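Local coordinates for protein possible galactose mutarotase (Streptomyces platensis subsp. rosaceus, PDB 4RNL) that probably interconverts the alpha and beta anomers of an aldose such as galactose, although its function has not been established, at residues Ala50-Arg53 with Asp54-Gly58; Leu261-Pro264 with Arg265-Arg268; Gln280-Thr283 with Ala284-Asp288. One frame throughout, in Å; residues are numbered along the deposited sequence. Where two conformers were deposited one is given.

Contact 1 (Ala50-Arg53 with Asp54-Gly58)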
ATOM      1  N   ALA A  50      12.758   3.950  12.087  1.00 11.81           N
ATOM      2  CA  ALA A  50      14.049   3.732  11.443  1.00 12.87           C
ATOM      3  C   ALA A  50      15.009   4.839  11.866  1.00 12.80           C
ATOM      4  O   ALA A  50      14.578   5.968  12.133  1.00 12.74           O
ATOM      5  CB  ALA A  50      13.880   3.745   9.917  1.00 11.72           C
ATOM      6  N   PRO A  51      16.315   4.535  11.906  1.00 15.13           N
ATOM      7  CA  PRO A  51      17.285   5.550  12.344  1.00 14.37           C
ATOM      8  C   PRO A  51      17.589   6.608  11.285  1.00 15.83           C
ATOM      9  O   PRO A  51      17.553   6.309  10.081  1.00 14.24           O
ATOM     10  CB  PRO A  51      18.543   4.724  12.641  1.00 17.24           C
ATOM     11  CG  PRO A  51      18.438   3.546  11.727  1.00 17.51           C
ATOM     12  CD  PRO A  51      16.954   3.235  11.623  1.00 17.42           C
ATOM     13  N   ASP A  52      17.882   7.831  11.733  1.00 15.95           N
ATOM     14  CA  ASP A  52      18.374   8.880  10.841  1.00 17.34           C
ATOM     15  C   ASP A  52      19.893   8.743  10.711  1.00 19.10           C
ATOM     16  O   ASP A  52      20.477   7.801  11.258  1.00 17.64           O
ATOM     17  CB  ASP A  52      17.956  10.286  11.330  1.00 15.36           C
ATOM     18  CG  ASP A  52      18.582  10.683  12.677  1.00 23.82           C
ATOM     19  OD1 ASP A  52      19.550  10.041  13.140  1.00 20.31           O
ATOM     20  OD2 ASP A  52      18.110  11.681  13.271  1.00 21.07           O
ATOM     21  N   ARG A  53      20.538   9.681  10.020  1.00 16.78           N
ATOM     22  CA  ARG A  53      21.983   9.579   9.802  1.00 19.33           C
ATOM     23  C   ARG A  53      22.810   9.672  11.091  1.00 23.20           C
ATOM     24  O   ARG A  53      23.971   9.270  11.109  1.00 23.68           O
ATOM     25  CB  ARG A  53      22.477  10.607   8.770  1.00 18.50           C
ATOM     26  CG  ARG A  53      22.317  12.057   9.192  1.00 21.57           C
ATOM     27  CD  ARG A  53      23.151  12.991   8.307  1.00 22.14           C
ATOM     28  NE  ARG A  53      22.711  13.003   6.907  1.00 25.94           N
ATOM     29  CZ  ARG A  53      21.779  13.821   6.424  1.00 24.20           C
ATOM     30  NH1 ARG A  53      21.442  13.776   5.137  1.00 19.09           N
ATOM     31  NH2 ARG A  53      21.181  14.688   7.227  1.00 19.39           N
ATOM     32  N   ASP A  54      22.219  10.201  12.160  1.00 19.88           N
ATOM     33  CA  ASP A  54      22.903  10.248  13.458  1.00 21.16           C
ATOM     34  C   ASP A  54      22.581   9.008  14.297  1.00 23.78           C
ATOM     35  O   ASP A  54      23.061   8.861  15.428  1.00 23.69           O
ATOM     36  CB  ASP A  54      22.519  11.512  14.242  1.00 21.28           C
ATOM     37  CG  ASP A  54      22.922  12.788  13.532  1.00 33.31           C
ATOM     38  OD1 ASP A  54      23.935  12.765  12.801  1.00 33.55           O
ATOM     39  OD2 ASP A  54      22.226  13.813  13.705  1.00 41.67           O
ATOM     40  N   GLY A  55      21.770   8.122  13.736  1.00 21.02           N
ATOM     41  CA  GLY A  55      21.409   6.883  14.397  1.00 21.93           C
ATOM     42  C   GLY A  55      20.168   6.984  15.260  1.00 24.50           C
ATOM     43  O   GLY A  55      19.829   6.040  15.967  1.00 21.80           O
HETATM   44  N   MSE A  56      19.480   8.120  15.205  1.00 20.65           N
HETATM   45  CA  MSE A  56      18.310   8.334  16.060  0.61 20.38           C
HETATM   46  C   MSE A  56      17.027   7.767  15.468  1.00 16.18           C
HETATM   47  O   MSE A  56      16.643   8.084  14.344  1.00 15.81           O
HETATM   48  CB  MSE A  56      18.119   9.819  16.369  0.61 23.56           C
HETATM   49  CG  MSE A  56      16.936  10.103  17.295  0.61 33.45           C
HETATM   50 SE   MSE A  56      17.163   9.435  19.125  0.61107.83          SE
HETATM   51  CE  MSE A  56      15.403   9.880  19.843  0.61 47.02           C
ATOM     52  N   ARG A  57      16.355   6.914  16.235  1.00 15.92           N
ATOM     53  CA  ARG A  57      15.108   6.308  15.775  1.00 16.24           C
ATOM     54  C   ARG A  57      13.976   7.341  15.670  1.00 17.23           C
ATOM     55  O   ARG A  57      13.857   8.227  16.515  1.00 18.74           O
ATOM     56  CB  ARG A  57      14.714   5.171  16.727  1.00 18.66           C
ATOM     57  CG  ARG A  57      13.401   4.493  16.398  1.00 16.45           C
ATOM     58  CD  ARG A  57      13.225   3.217  17.234  1.00 20.83           C
ATOM     59  NE  ARG A  57      13.876   2.055  16.620  1.00 23.16           N
ATOM     60  CZ  ARG A  57      13.697   0.794  17.008  1.00 23.00           C
ATOM     61  NH1 ARG A  57      12.890   0.517  18.024  1.00 20.11           N
ATOM     62  NH2 ARG A  57      14.324  -0.193  16.375  1.00 16.54           N
ATOM     63  N   GLY A  58      13.157   7.235  14.626  1.00 15.19           N
ATOM     64  CA  GLY A  58      12.005   8.110  14.475  1.00 13.01           C
ATOM     65  C   GLY A  58      10.872   7.402  13.758  1.00 13.77           C
ATOM     66  O   GLY A  58      11.119   6.526  12.922  1.00 12.78           O
TER
HETATM   67  O   HOH W   1      19.207  13.108  15.189  1.00 25.75           O

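Contact 2 (Leu261-Pro264 with Arg265-Arg268)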
ATOM      1  N   LEU A 261      13.414   6.852  -2.401  1.00 10.76           N
ATOM      2  CA  LEU A 261      12.907   8.066  -1.779  1.00  8.25           C
ATOM      3  C   LEU A 261      13.928   8.498  -0.730  1.00  9.26           C
ATOM      4  O   LEU A 261      14.526   7.650  -0.040  1.00 10.02           O
ATOM      5  CB  LEU A 261      11.564   7.755  -1.114  1.00  9.55           C
ATOM      6  CG  LEU A 261      10.768   8.871  -0.440  1.00 10.75           C
ATOM      7  CD1 LEU A 261      10.250   9.909  -1.435  1.00 13.74           C
ATOM      8  CD2 LEU A 261       9.605   8.234   0.319  1.00  9.19           C
ATOM      9  N   TYR A 262      14.150   9.802  -0.617  1.00  9.11           N
ATOM     10  CA  TYR A 262      15.195  10.302   0.268  1.00 10.78           C
ATOM     11  C   TYR A 262      14.819  11.633   0.900  1.00 11.41           C
ATOM     12  O   TYR A 262      14.327  12.536   0.218  1.00 12.15           O
ATOM     13  CB  TYR A 262      16.511  10.443  -0.512  1.00 15.26           C
ATOM     14  CG  TYR A 262      17.637  11.088   0.272  1.00 15.55           C
ATOM     15  CD1 TYR A 262      18.154  10.479   1.409  1.00 15.36           C
ATOM     16  CD2 TYR A 262      18.200  12.287  -0.142  1.00 16.88           C
ATOM     17  CE1 TYR A 262      19.190  11.064   2.130  1.00 14.26           C
ATOM     18  CE2 TYR A 262      19.241  12.881   0.572  1.00 20.52           C
ATOM     19  CZ  TYR A 262      19.729  12.260   1.710  1.00 16.20           C
ATOM     20  OH  TYR A 262      20.765  12.844   2.432  1.00 19.14           O
ATOM     21  N   ASP A 263      15.051  11.755   2.207  1.00 10.48           N
ATOM     22  CA  ASP A 263      14.903  13.043   2.894  1.00 11.64           C
ATOM     23  C   ASP A 263      16.263  13.639   3.235  1.00 12.28           C
ATOM     24  O   ASP A 263      16.948  13.139   4.130  1.00 14.87           O
ATOM     25  CB  ASP A 263      14.106  12.883   4.199  1.00 11.74           C
ATOM     26  CG  ASP A 263      14.111  14.151   5.042  1.00 20.68           C
ATOM     27  OD1 ASP A 263      14.055  15.256   4.451  1.00 15.46           O
ATOM     28  OD2 ASP A 263      14.187  14.056   6.297  1.00 16.76           O
ATOM     29  N   PRO A 264      16.653  14.718   2.540  1.00 15.30           N
ATOM     30  CA  PRO A 264      17.964  15.325   2.809  1.00 16.19           C
ATOM     31  C   PRO A 264      18.156  15.780   4.252  1.00 18.64           C
ATOM     32  O   PRO A 264      19.295  15.834   4.723  1.00 15.70           O
ATOM     33  CB  PRO A 264      17.971  16.548   1.885  1.00 16.83           C
ATOM     34  CG  PRO A 264      17.089  16.135   0.730  1.00 19.36           C
ATOM     35  CD  PRO A 264      15.999  15.305   1.353  1.00 14.30           C
ATOM     36  N   ARG A 265      17.073  16.129   4.942  1.00 16.48           N
ATOM     37  CA  ARG A 265      17.212  16.713   6.271  1.00 19.40           C
ATOM     38  C   ARG A 265      17.692  15.691   7.300  1.00 19.92           C
ATOM     39  O   ARG A 265      18.639  15.948   8.047  1.00 18.96           O
ATOM     40  CB  ARG A 265      15.891  17.312   6.760  1.00 18.52           C
ATOM     41  CG  ARG A 265      15.396  18.534   6.007  1.00 31.98           C
ATOM     42  CD  ARG A 265      14.454  19.311   6.910  1.00 43.44           C
ATOM     43  NE  ARG A 265      13.816  20.450   6.260  1.00 49.26           N
ATOM     44  CZ  ARG A 265      12.573  20.434   5.789  1.00 50.17           C
ATOM     45  NH1 ARG A 265      11.847  19.327   5.882  1.00 43.83           N
ATOM     46  NH2 ARG A 265      12.058  21.519   5.223  1.00 52.03           N
ATOM     47  N   SER A 266      17.013  14.551   7.346  1.00 13.95           N
ATOM     48  CA  SER A 266      17.287  13.507   8.331  1.00 15.42           C
ATOM     49  C   SER A 266      18.306  12.528   7.786  1.00 15.08           C
ATOM     50  O   SER A 266      18.989  11.823   8.545  1.00 16.31           O
ATOM     51  CB  SER A 266      16.010  12.736   8.649  1.00 13.39           C
ATOM     52  OG  SER A 266      15.601  11.954   7.531  1.00 14.17           O
ATOM     53  N   GLY A 267      18.401  12.481   6.464  1.00 13.51           N
ATOM     54  CA  GLY A 267      19.256  11.512   5.804  1.00 13.34           C
ATOM     55  C   GLY A 267      18.658  10.131   5.612  1.00 14.09           C
ATOM     56  O   GLY A 267      19.344   9.246   5.094  1.00 15.17           O
ATOM     57  N   ARG A 268      17.399   9.929   6.004  1.00 11.02           N
ATOM     58  CA  ARG A 268      16.764   8.621   5.830  1.00 10.40           C
ATOM     59  C   ARG A 268      16.466   8.342   4.363  1.00 13.30           C
ATOM     60  O   ARG A 268      16.014   9.224   3.630  1.00 11.74           O
ATOM     61  CB  ARG A 268      15.470   8.509   6.649  1.00 10.17           C
ATOM     62  CG  ARG A 268      15.705   8.522   8.161  1.00 11.15           C
ATOM     63  CD  ARG A 268      14.490   7.984   8.928  1.00 14.11           C
ATOM     64  NE  ARG A 268      14.644   8.164  10.378  1.00 14.18           N
ATOM     65  CZ  ARG A 268      14.431   9.309  11.017  1.00 19.09           C
ATOM     66  NH1 ARG A 268      14.045  10.390  10.343  1.00 14.47           N
ATOM     67  NH2 ARG A 268      14.602   9.380  12.328  1.00 15.16           N
TER
HETATM   68  O   HOH W   2      12.499  16.378   6.872  1.00 34.06           O

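Contact 3 (Gln280-Thr283 with Ala284-Asp288)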
ATOM      1  N   GLN A 280       1.422   3.419  -7.708  1.00 13.01           N
ATOM      2  CA  GLN A 280       0.609   4.612  -7.517  1.00 11.47           C
ATOM      3  C   GLN A 280       1.373   5.561  -6.605  1.00 11.79           C
ATOM      4  O   GLN A 280       1.767   5.183  -5.509  1.00 12.52           O
ATOM      5  CB  GLN A 280      -0.729   4.251  -6.863  1.00 12.01           C
ATOM      6  CG  GLN A 280      -1.762   5.376  -6.882  1.00 11.99           C
ATOM      7  CD  GLN A 280      -2.451   5.506  -8.222  1.00 14.15           C
ATOM      8  OE1 GLN A 280      -2.327   4.626  -9.084  1.00 11.53           O
ATOM      9  NE2 GLN A 280      -3.171   6.608  -8.416  1.00 14.27           N
ATOM     10  N   LEU A 281       1.589   6.790  -7.057  1.00  9.24           N
ATOM     11  CA  LEU A 281       2.204   7.809  -6.217  1.00 12.41           C
ATOM     12  C   LEU A 281       1.068   8.707  -5.755  1.00 11.21           C
ATOM     13  O   LEU A 281       0.369   9.277  -6.576  1.00 10.18           O
ATOM     14  CB  LEU A 281       3.219   8.617  -7.034  1.00 11.87           C
ATOM     15  CG  LEU A 281       3.802   9.862  -6.362  1.00 11.38           C
ATOM     16  CD1 LEU A 281       4.469   9.488  -5.059  1.00 15.06           C
ATOM     17  CD2 LEU A 281       4.796  10.553  -7.292  1.00 15.82           C
ATOM     18  N   TYR A 282       0.854   8.808  -4.450  1.00 10.81           N
ATOM     19  CA  TYR A 282      -0.218   9.657  -3.945  1.00  9.88           C
ATOM     20  C   TYR A 282       0.320  10.559  -2.853  1.00 14.41           C
ATOM     21  O   TYR A 282       0.902  10.090  -1.880  1.00 10.84           O
ATOM     22  CB  TYR A 282      -1.404   8.822  -3.434  1.00  9.81           C
ATOM     23  CG  TYR A 282      -2.501   9.688  -2.858  1.00 10.67           C
ATOM     24  CD1 TYR A 282      -3.032  10.745  -3.590  1.00 13.37           C
ATOM     25  CD2 TYR A 282      -2.996   9.457  -1.578  1.00 13.24           C
ATOM     26  CE1 TYR A 282      -4.031  11.562  -3.059  1.00 13.02           C
ATOM     27  CE2 TYR A 282      -3.996  10.257  -1.038  1.00 12.82           C
ATOM     28  CZ  TYR A 282      -4.508  11.302  -1.784  1.00 16.31           C
ATOM     29  OH  TYR A 282      -5.492  12.095  -1.247  1.00 14.35           O
ATOM     30  N   THR A 283       0.133  11.860  -3.024  1.00 11.24           N
ATOM     31  CA  THR A 283       0.728  12.829  -2.108  1.00  9.72           C
ATOM     32  C   THR A 283      -0.211  13.329  -1.012  1.00 15.64           C
ATOM     33  O   THR A 283       0.024  14.391  -0.450  1.00 12.63           O
ATOM     34  CB  THR A 283       1.320  14.033  -2.873  1.00 15.92           C
ATOM     35  OG1 THR A 283       0.329  14.559  -3.772  1.00 11.35           O
ATOM     36  CG2 THR A 283       2.527  13.590  -3.684  1.00 16.38           C
ATOM     37  N   ALA A 284      -1.266  12.574  -0.711  1.00 14.34           N
ATOM     38  CA  ALA A 284      -2.103  12.837   0.475  1.00 11.36           C
ATOM     39  C   ALA A 284      -2.725  14.224   0.493  1.00 16.67           C
ATOM     40  O   ALA A 284      -2.754  14.899   1.533  1.00 17.92           O
ATOM     41  CB  ALA A 284      -1.298  12.604   1.775  1.00 11.04           C
ATOM     42  N   ASP A 285      -3.235  14.667  -0.645  1.00 17.19           N
ATOM     43  CA  ASP A 285      -3.757  16.021  -0.702  1.00 19.01           C
ATOM     44  C   ASP A 285      -5.113  16.194  -0.023  1.00 13.70           C
ATOM     45  O   ASP A 285      -5.543  17.316   0.223  1.00 17.82           O
ATOM     46  CB  ASP A 285      -3.757  16.521  -2.143  1.00 26.19           C
ATOM     47  CG  ASP A 285      -2.389  16.414  -2.767  1.00 32.87           C
ATOM     48  OD1 ASP A 285      -1.590  17.367  -2.611  1.00 33.65           O
ATOM     49  OD2 ASP A 285      -2.102  15.352  -3.366  1.00 34.80           O
ATOM     50  N   HIS A 286      -5.770  15.090   0.313  1.00 16.59           N
ATOM     51  CA  HIS A 286      -7.068  15.175   0.985  1.00 18.43           C
ATOM     52  C   HIS A 286      -6.924  15.572   2.457  1.00 17.24           C
ATOM     53  O   HIS A 286      -7.875  16.032   3.080  1.00 21.50           O
ATOM     54  CB  HIS A 286      -7.804  13.845   0.884  1.00 15.69           C
ATOM     55  CG  HIS A 286      -7.240  12.779   1.769  1.00 16.81           C
ATOM     56  ND1 HIS A 286      -6.141  12.023   1.418  1.00 18.60           N
ATOM     57  CD2 HIS A 286      -7.627  12.340   2.990  1.00 16.21           C
ATOM     58  CE1 HIS A 286      -5.871  11.167   2.390  1.00 17.19           C
ATOM     59  NE2 HIS A 286      -6.762  11.335   3.353  1.00 16.51           N
ATOM     60  N   LEU A 287      -5.729  15.389   3.012  1.00 17.68           N
ATOM     61  CA  LEU A 287      -5.484  15.725   4.419  1.00 17.60           C
ATOM     62  C   LEU A 287      -5.645  17.229   4.673  1.00 18.94           C
ATOM     63  O   LEU A 287      -5.169  18.062   3.891  1.00 22.33           O
ATOM     64  CB  LEU A 287      -4.100  15.222   4.851  1.00 13.20           C
ATOM     65  CG  LEU A 287      -3.994  13.689   4.812  1.00 16.15           C
ATOM     66  CD1 LEU A 287      -2.595  13.203   5.169  1.00 12.32           C
ATOM     67  CD2 LEU A 287      -5.005  13.056   5.746  1.00 13.07           C
ATOM     68  N   ASP A 288      -6.327  17.581   5.762  1.00 14.37           N
ATOM     69  CA  ASP A 288      -6.749  18.964   5.955  1.00 18.82           C
ATOM     70  C   ASP A 288      -6.469  19.529   7.346  1.00 20.45           C
ATOM     71  O   ASP A 288      -7.025  20.560   7.727  1.00 19.78           O
ATOM     72  CB  ASP A 288      -8.235  19.114   5.584  1.00 23.99           C
ATOM     73  CG  ASP A 288      -9.166  18.376   6.543  1.00 27.95           C
ATOM     74  OD1 ASP A 288      -8.684  17.679   7.469  1.00 22.00           O
ATOM     75  OD2 ASP A 288     -10.398  18.495   6.367  1.00 29.21           O
TER

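Contact 1 (Ala50-Arg53 with Asp54-Gly58)
A 3:5 beta hairpin with a type I turn and a G1 beta bulge joins Ala50-Pro51 to Arg57-Gly58. Ala50 and Gly58 form a hydrogen-bonded antiparallel pair, Ala50 N donating to Gly58 O at 3.2 Å while Gly58 N returns a bond to Ala50 O. Pro51 faces Arg57 in the adjoining non-hydrogen-bonded pair, and its CA-H is directed at Met56 O (CA to O 3.3 Å).

The bulge lies just beyond, where Gly55 and Met56 together stand opposite Asp52. Asp52 N binds Met56 O at 2.9 Å, and Gly55 N closes the turn on Asp52 O at 2.8 Å. Gly55 adopts positive phi (90°), at which a side chain would collide with the preceding carbonyl oxygen.

The carboxylate of Asp52 works inside this turn. With CG lodged between its own N and carbonyl carbon (chi1 65°), the group leans over the loop, and OD1 accepts Met56 N at 2.8 Å from above the carboxylate plane, the bond being 155° at the hydrogen. Asp54 N adds a weak, more bent bond to the same OD1, in the manner of an Asx turn. The second oxygen, OD2, accepts a hydrogen bond from a water 2.6 Å away that also reaches, weakly, to Asp54 OD2; this water stands between two carboxylates, where it probably eases the repulsion between the two like charges.

Both arginines find their polar partners beyond the hairpin. Arg57 forms a salt bridge with Glu28 on strand 21-28. Arg53 reaches the turn after strand 256-262 through NH1 to Pro264 O, and the chain end through NE to Arg343 O, tying the edge of the five-stranded sheet to the nine-stranded one.

Contact 2 (Leu261-Pro264 with Arg265-Arg268)
Asp263 N donates to Arg268 O at 3.1 Å in an almost straight bond, and Gly267 N bends back to Asp263 O at 2.8 Å, so that Pro264 to Gly267 turn the chain between Asp263 and Arg268. Gly267 makes the tight return possible with positive phi (83°), a value that would jam any side chain against the carbonyl of Ser266.

The Asp263 carboxylate sits under the turn. CG lies anti to the backbone N (chi1 171°), which carries the group beneath the amides that follow: OD1 accepts Arg265 N at 3.2 Å, and OD2 accepts Ser266 N at 3.1 Å, both N-H groups arriving steeply from above the carboxylate plane. The first of these bonds makes an Asx turn at the tip of a 4:6 beta hairpin linking strands 256-262 and 268-274. An ST turn follows directly, Ser266 OG accepting Arg268 N at 3.1 Å. That hydroxyl also lies 2.8 Å from Asp263 OD2, though Leu187 O competes for its one proton. An alanine in place of Asp263 would probably leave the amides of Arg265 and Ser266 without their acceptors and the tip freer to shift.

A water donates to OD2 and accepts from Arg265 NH1, bridging the opposite charges. On the strand side, the edge of the Tyr262 ring meets Gly267 O, with CE1 3.5 Å from it.

Contact 3 (Gln280-Thr283 with Ala284-Asp288)
Thr283 OG1 is gripped twice: it donates to Asp285 OD2 at 2.6 Å, on the syn side and close to the carboxylate plane, and accepts the backbone N of Tyr241. The link spans the corner where strand 278-282, inside the seven-stranded antiparallel sheet, gives way to a type I turn running from Ala284 to Leu287. Ala284 makes the corner with positive phi (59°), and its backbone crosses one face of the Tyr282 ring. The amide N stands 3.4 Å above the ring plane, over the centre, while Ala284 CA lies 3.5 Å from Tyr282 CE2.

Tyr282 points its hydroxyl along the turn because CG is anti to its own N (chi1 178°), and OH meets His286 ND1 at 2.7 Å; either atom could be the donor. The two rings are nearly coplanar, their planes 7° apart, and meet rim to rim, neither lying over the other. Tyr184 of strand 180-185 packs against both side chains, and a glycerol, probably from the crystallisation liquor, lies about 4 Å from the Tyr282 side chain and may mark a pocket. At the far corner of the imidazole, His286 NE2 is hydrogen-bonded to Ser76 OG.

How the contacts relate
All three contacts hold a strand end to the residues that follow it, yet their chemistry changes with depth. Contact 1 is a surface hairpin and contact 2 a partly buried one; in both, an aspartate gathers backbone N-H groups beneath the turn. They touch, with centres 11 Å apart: Arg268 donates to Ala50 O and Arg53 to Pro264 O, so guanidinium groups cross between the two hairpins in both directions. Contact 3, also partly buried but closest to the centre of the chain, relies on links between side chains and on an aromatic face rather than hairpin pairing. Its nearest atoms are about 7 Å from contact 2 and about 17 Å from contact 1.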